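Local atomic coordinates of periplasmic sugar-binding domain protein (Pseudomonas fluorescens Pf-5, PDB entry 3H75), a protein that probably binds a carbohydrate in the periplasm, as a two-domain member of the bacterial solute-binding protein 2 family. Residues Q72-A75 / P76-R80; H274-L278 / G279-R283. All coordinates share one frame; numbering follows the deposited sequence.

Contact 1 lies at the start of helix 74-82, the crossover between strands 65-69 and 88-93 of the parallel sheet; contact 2 lies at the end of helix 265-277 and leads into the loop before strand 289-291 of that sheet. Their centres are about 25 Å apart and their nearest atoms about 14 Å, without touching. Both mix buried and exposed residues. In contact 1 the buried members are aliphatic, Val74, Ala75 and Ile78, and face helix 46-58, strand 65-69 and nearby loops. In contact 2 they are acidic, Asp275 and Asp276, with polar partners, while the turn around Gly279 is exposed.

Contact 1. Residues Q72-A75 / P76-R80; sequences QYVA and PQILR
The first turn of helix 74-82 brings Val74 and Ala75 against Pro76, Ile78 and Leu79. Val74 and Ile78 lie one turn apart, and their side chains cross at a slant, CG1 of Val74 meeting CD1 of Ile78 at 3.7 Å. That methyl of Val74 stands anti to the backbone N (chi1 176°), which carries it along the helix to Ile78. Here the helix forms the crossover of a beta-alpha-beta unit, between strands 65-69 and 88-93: Val74 also packs on Pro46 and Leu50 of helix 46-58, and Ile78 reaches Ala53 as well as Leu66 and Leu68. Two i to i+4 backbone bonds accompany these side chains, Ile78 N donating to Val74 O at 3.0 Å and Leu79 N to Ala75 O at 2.9 Å. Pro76 has no N-H to give, which costs little in the first turn; its ring turns back toward the residues before the helix, CG 3.7 Å from Gln72 O, and CD is pressed to 3.3 Å from Ala75 CB. A glycine here, without the ring beside Gln72 O and Ala75 CB, would probably leave phi at this position free to turn and the first turn less rigid. Leu79 brings CG to 3.3 Å from Ala75 O.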
loop_
_atom_site.group_PDB
_atom_site.type_symbol
_atom_site.label_atom_id
_atom_site.label_comp_id
_atom_site.label_asym_id
_atom_site.label_seq_id
_atom_site.Cartn_x
_atom_site.Cartn_y
_atom_site.Cartn_z
ATOM N N GLN A 72 -6.200 -12.173 -7.682
ATOM C CA GLN A 72 -6.814 -13.487 -7.859
ATOM C C GLN A 72 -7.113 -13.938 -9.287
ATOM O O GLN A 72 -7.476 -15.097 -9.503
ATOM C CB GLN A 72 -8.103 -13.570 -7.035
ATOM C CG GLN A 72 -9.067 -12.423 -7.274
ATOM C CD GLN A 72 -10.367 -12.582 -6.510
ATOM O OE1 GLN A 72 -11.157 -11.643 -6.404
ATOM N NE2 GLN A 72 -10.600 -13.776 -5.977
ATOM N N TYR A 73 -6.960 -13.051 -10.263
ATOM C CA TYR A 73 -7.259 -13.435 -11.638
ATOM C C TYR A 73 -6.081 -13.400 -12.608
ATOM O O TYR A 73 -5.882 -14.340 -13.376
ATOM C CB TYR A 73 -8.410 -12.574 -12.173
ATOM C CG TYR A 73 -9.715 -12.788 -11.433
ATOM C CD1 TYR A 73 -10.352 -14.030 -11.448
ATOM C CD2 TYR A 73 -10.303 -11.757 -10.701
ATOM C CE1 TYR A 73 -11.539 -14.242 -10.748
ATOM C CE2 TYR A 73 -11.492 -11.959 -9.996
ATOM C CZ TYR A 73 -12.103 -13.203 -10.026
ATOM O OH TYR A 73 -13.269 -13.414 -9.325
ATOM N N VAL A 74 -5.292 -12.334 -12.570
ATOM C CA VAL A 74 -4.153 -12.217 -13.475
ATOM C C VAL A 74 -2.892 -12.928 -12.990
ATOM O O VAL A 74 -2.196 -13.570 -13.775
ATOM C CB VAL A 74 -3.821 -10.735 -13.748
ATOM C CG1 VAL A 74 -2.569 -10.629 -14.605
ATOM C CG2 VAL A 74 -4.996 -10.071 -14.446
ATOM N N ALA A 75 -2.596 -12.820 -11.699
ATOM C CA ALA A 75 -1.408 -13.458 -11.143
ATOM C C ALA A 75 -1.338 -14.958 -11.442
ATOM O O ALA A 75 -0.290 -15.462 -11.839
ATOM C CB ALA A 75 -1.339 -13.216 -9.634
ATOM N N PRO A 76 -2.448 -15.692 -11.244
ATOM C CA PRO A 76 -2.417 -17.133 -11.525
ATOM C C PRO A 76 -2.057 -17.435 -12.978
ATOM O O PRO A 76 -1.292 -18.360 -13.256
ATOM C CB PRO A 76 -3.835 -17.580 -11.180
ATOM C CG PRO A 76 -4.216 -16.646 -10.073
ATOM C CD PRO A 76 -3.720 -15.316 -10.601
ATOM N N GLN A 77 -2.606 -16.653 -13.904
ATOM C CA GLN A 77 -2.330 -16.861 -15.320
ATOM C C GLN A 77 -0.861 -16.596 -15.629
ATOM O O GLN A 77 -0.249 -17.309 -16.421
ATOM C CB GLN A 77 -3.222 -15.960 -16.181
ATOM C CG GLN A 77 -4.710 -16.115 -15.902
ATOM C CD GLN A 77 -5.581 -15.487 -16.974
ATOM O OE1 GLN A 77 -6.765 -15.223 -16.757
ATOM N NE2 GLN A 77 -5.000 -15.258 -18.147
ATOM N N ILE A 78 -0.290 -15.574 -15.002
ATOM C CA ILE A 78 1.115 -15.259 -15.226
ATOM C C ILE A 78 2.005 -16.367 -14.665
ATOM O O ILE A 78 3.045 -16.687 -15.237
ATOM C CB ILE A 78 1.485 -13.901 -14.585
ATOM C CG1 ILE A 78 0.770 -12.777 -15.343
ATOM C CG2 ILE A 78 2.999 -13.698 -14.606
ATOM C CD1 ILE A 78 1.047 -11.377 -14.808
ATOM N N LEU A 79 1.591 -16.957 -13.548
ATOM C CA LEU A 79 2.358 -18.041 -12.943
ATOM C C LEU A 79 2.413 -19.234 -13.895
ATOM O O LEU A 79 3.468 -19.840 -14.082
ATOM C CB LEU A 79 1.724 -18.462 -11.617
ATOM C CG LEU A 79 1.885 -17.471 -10.463
ATOM C CD1 LEU A 79 1.022 -17.897 -9.284
ATOM C CD2 LEU A 79 3.353 -17.399 -10.064
ATOM N N ARG A 80 1.277 -19.563 -14.499
ATOM C CA ARG A 80 1.214 -20.682 -15.431
ATOM C C ARG A 80 1.988 -20.399 -16.715
ATOM O O ARG A 80 2.600 -21.299 -17.289
ATOM C CB ARG A 80 -0.241 -21.018 -15.772
ATOM C CG ARG A 80 -1.033 -21.610 -14.612
ATOM C CD ARG A 80 -2.348 -22.227 -15.088
ATOM N NE ARG A 80 -3.315 -21.230 -15.541
ATOM C CZ ARG A 80 -3.963 -20.394 -14.735
ATOM N NH1 ARG A 80 -3.750 -20.430 -13.426
ATOM N NH2 ARG A 80 -4.829 -19.525 -15.238
#

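Contact 2. Residues H274-L278 / G279-R283; sequences HDDAL and GLDAR
Gly279 and Leu280 turn back on Asp275 and Asp276 in a Schellman motif that ends helix 265-277. Leu280 N donates to Asp275 O at 2.9 Å, tilted 30° from the carbonyl plane, and Gly279 N reaches Asp276 O at 2.9 Å from well above that carbonyl's plane. Gly279 has positive phi (86°); a CB at these backbone angles would collide with Leu278 O, so the position suits glycine. Leu280 then centres an inverse gamma turn. Apolar contact is modest: CB of Asp275 and CB of Leu280 sit 4.0 Å apart, and Leu278 CB approaches Leu280 CD1 at 4.2 Å. The polar ends of the buried acids are held by several partners. Asp275 OD2 accepts from Ala324 N and is hydrogen-bonded to Tyr333 OH, while its OD1 pairs with Ser323 OG; Asp276 OD2 binds Tyr65 OH and forms a salt bridge with Lys88 NZ, which probably balances the charge of Asp276. The Asp276 and Asp281 carboxylates stand nearly perpendicular, with OD1 of the former 3.7 Å from CB of the latter. Within the last turn, His274 ND1 donates to the anti side of Asp275 OD1 at 2.9 Å, the oxygen lying in the imidazole plane.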
loop_
_atom_site.group_PDB
_atom_site.type_symbol
_atom_site.label_atom_id
_atom_site.label_comp_id
_atom_site.label_asym_id
_atom_site.label_seq_id
_atom_site.Cartn_x
_atom_site.Cartn_y
_atom_site.Cartn_z
ATOM N N HIS A 274 18.342 -8.672 -5.093
ATOM C CA HIS A 274 19.763 -8.415 -5.293
ATOM C C HIS A 274 20.551 -9.501 -4.568
ATOM O O HIS A 274 21.500 -10.069 -5.112
ATOM C CB HIS A 274 20.115 -7.031 -4.735
ATOM C CG HIS A 274 21.582 -6.799 -4.547
ATOM N ND1 HIS A 274 22.279 -7.279 -3.461
ATOM C CD2 HIS A 274 22.481 -6.116 -5.299
ATOM C CE1 HIS A 274 23.543 -6.900 -3.546
ATOM N NE2 HIS A 274 23.691 -6.193 -4.652
ATOM N N ASP A 275 20.141 -9.798 -3.341
ATOM C CA ASP A 275 20.816 -10.814 -2.549
ATOM C C ASP A 275 20.565 -12.218 -3.083
ATOM O O ASP A 275 21.456 -13.062 -3.046
ATOM C CB ASP A 275 20.389 -10.710 -1.082
ATOM C CG ASP A 275 21.009 -9.513 -0.383
ATOM O OD1 ASP A 275 21.776 -8.773 -1.034
ATOM O OD2 ASP A 275 20.736 -9.311 0.819
ATOM N N ASP A 276 19.362 -12.473 -3.590
ATOM C CA ASP A 276 19.067 -13.794 -4.134
ATOM C C ASP A 276 20.004 -14.102 -5.297
ATOM O O ASP A 276 20.494 -15.224 -5.432
ATOM C CB ASP A 276 17.628 -13.880 -4.637
ATOM C CG ASP A 276 17.317 -15.228 -5.264
ATOM O OD1 ASP A 276 17.190 -16.219 -4.517
ATOM O OD2 ASP A 276 17.218 -15.302 -6.507
ATOM N N ALA A 277 20.245 -13.100 -6.139
ATOM C CA ALA A 277 21.116 -13.265 -7.294
ATOM C C ALA A 277 22.541 -13.569 -6.854
ATOM O O ALA A 277 23.298 -14.202 -7.585
ATOM C CB ALA A 277 21.091 -12.008 -8.158
ATOM N N LEU A 278 22.901 -13.117 -5.658
ATOM C CA LEU A 278 24.240 -13.352 -5.131
ATOM C C LEU A 278 24.330 -14.681 -4.397
ATOM O O LEU A 278 25.401 -15.066 -3.926
ATOM C CB LEU A 278 24.647 -12.214 -4.188
ATOM C CG LEU A 278 24.910 -10.863 -4.855
ATOM C CD1 LEU A 278 25.170 -9.806 -3.800
ATOM C CD2 LEU A 278 26.104 -10.987 -5.794
ATOM N N GLY A 279 23.205 -15.386 -4.309
ATOM C CA GLY A 279 23.188 -16.665 -3.626
ATOM C C GLY A 279 22.954 -16.520 -2.132
ATOM O O GLY A 279 22.965 -17.506 -1.399
ATOM N N LEU A 280 22.743 -15.284 -1.688
ATOM C CA LEU A 280 22.494 -14.995 -0.278
ATOM C C LEU A 280 21.003 -15.123 -0.008
ATOM O O LEU A 280 20.325 -14.132 0.264
ATOM C CB LEU A 280 22.953 -13.576 0.058
ATOM C CG LEU A 280 24.449 -13.291 -0.080
ATOM C CD1 LEU A 280 24.703 -11.798 0.041
ATOM C CD2 LEU A 280 25.210 -14.059 0.985
ATOM N N ASP A 281 20.497 -16.348 -0.082
ATOM C CA ASP A 281 19.078 -16.594 0.134
ATOM C C ASP A 281 18.829 -17.526 1.312
ATOM O O ASP A 281 19.445 -17.395 2.370
ATOM C CB ASP A 281 18.467 -17.200 -1.131
ATOM C CG ASP A 281 19.080 -18.540 -1.485
ATOM O OD1 ASP A 281 20.305 -18.592 -1.722
ATOM O OD2 ASP A 281 18.338 -19.543 -1.523
ATOM N N ALA A 282 17.905 -18.460 1.111
ATOM C CA ALA A 282 17.541 -19.450 2.113
ATOM C C ALA A 282 16.787 -18.860 3.299
ATOM O O ALA A 282 16.137 -17.818 3.190
ATOM C CB ALA A 282 18.790 -20.186 2.597
ATOM N N ARG A 283 16.883 -19.547 4.431
ATOM C CA ARG A 283 16.212 -19.133 5.652
ATOM C C ARG A 283 16.932 -17.960 6.294
ATOM O O ARG A 283 17.512 -17.132 5.593
ATOM C CB ARG A 283 16.135 -20.318 6.621
ATOM C CG ARG A 283 15.161 -21.405 6.173
ATOM C CD ARG A 283 15.480 -21.907 4.768
ATOM N NE ARG A 283 14.309 -22.475 4.102
ATOM C CZ ARG A 283 13.175 -21.812 3.891
ATOM N NH1 ARG A 283 13.049 -20.554 4.298
ATOM N NH2 ARG A 283 12.166 -22.402 3.266
#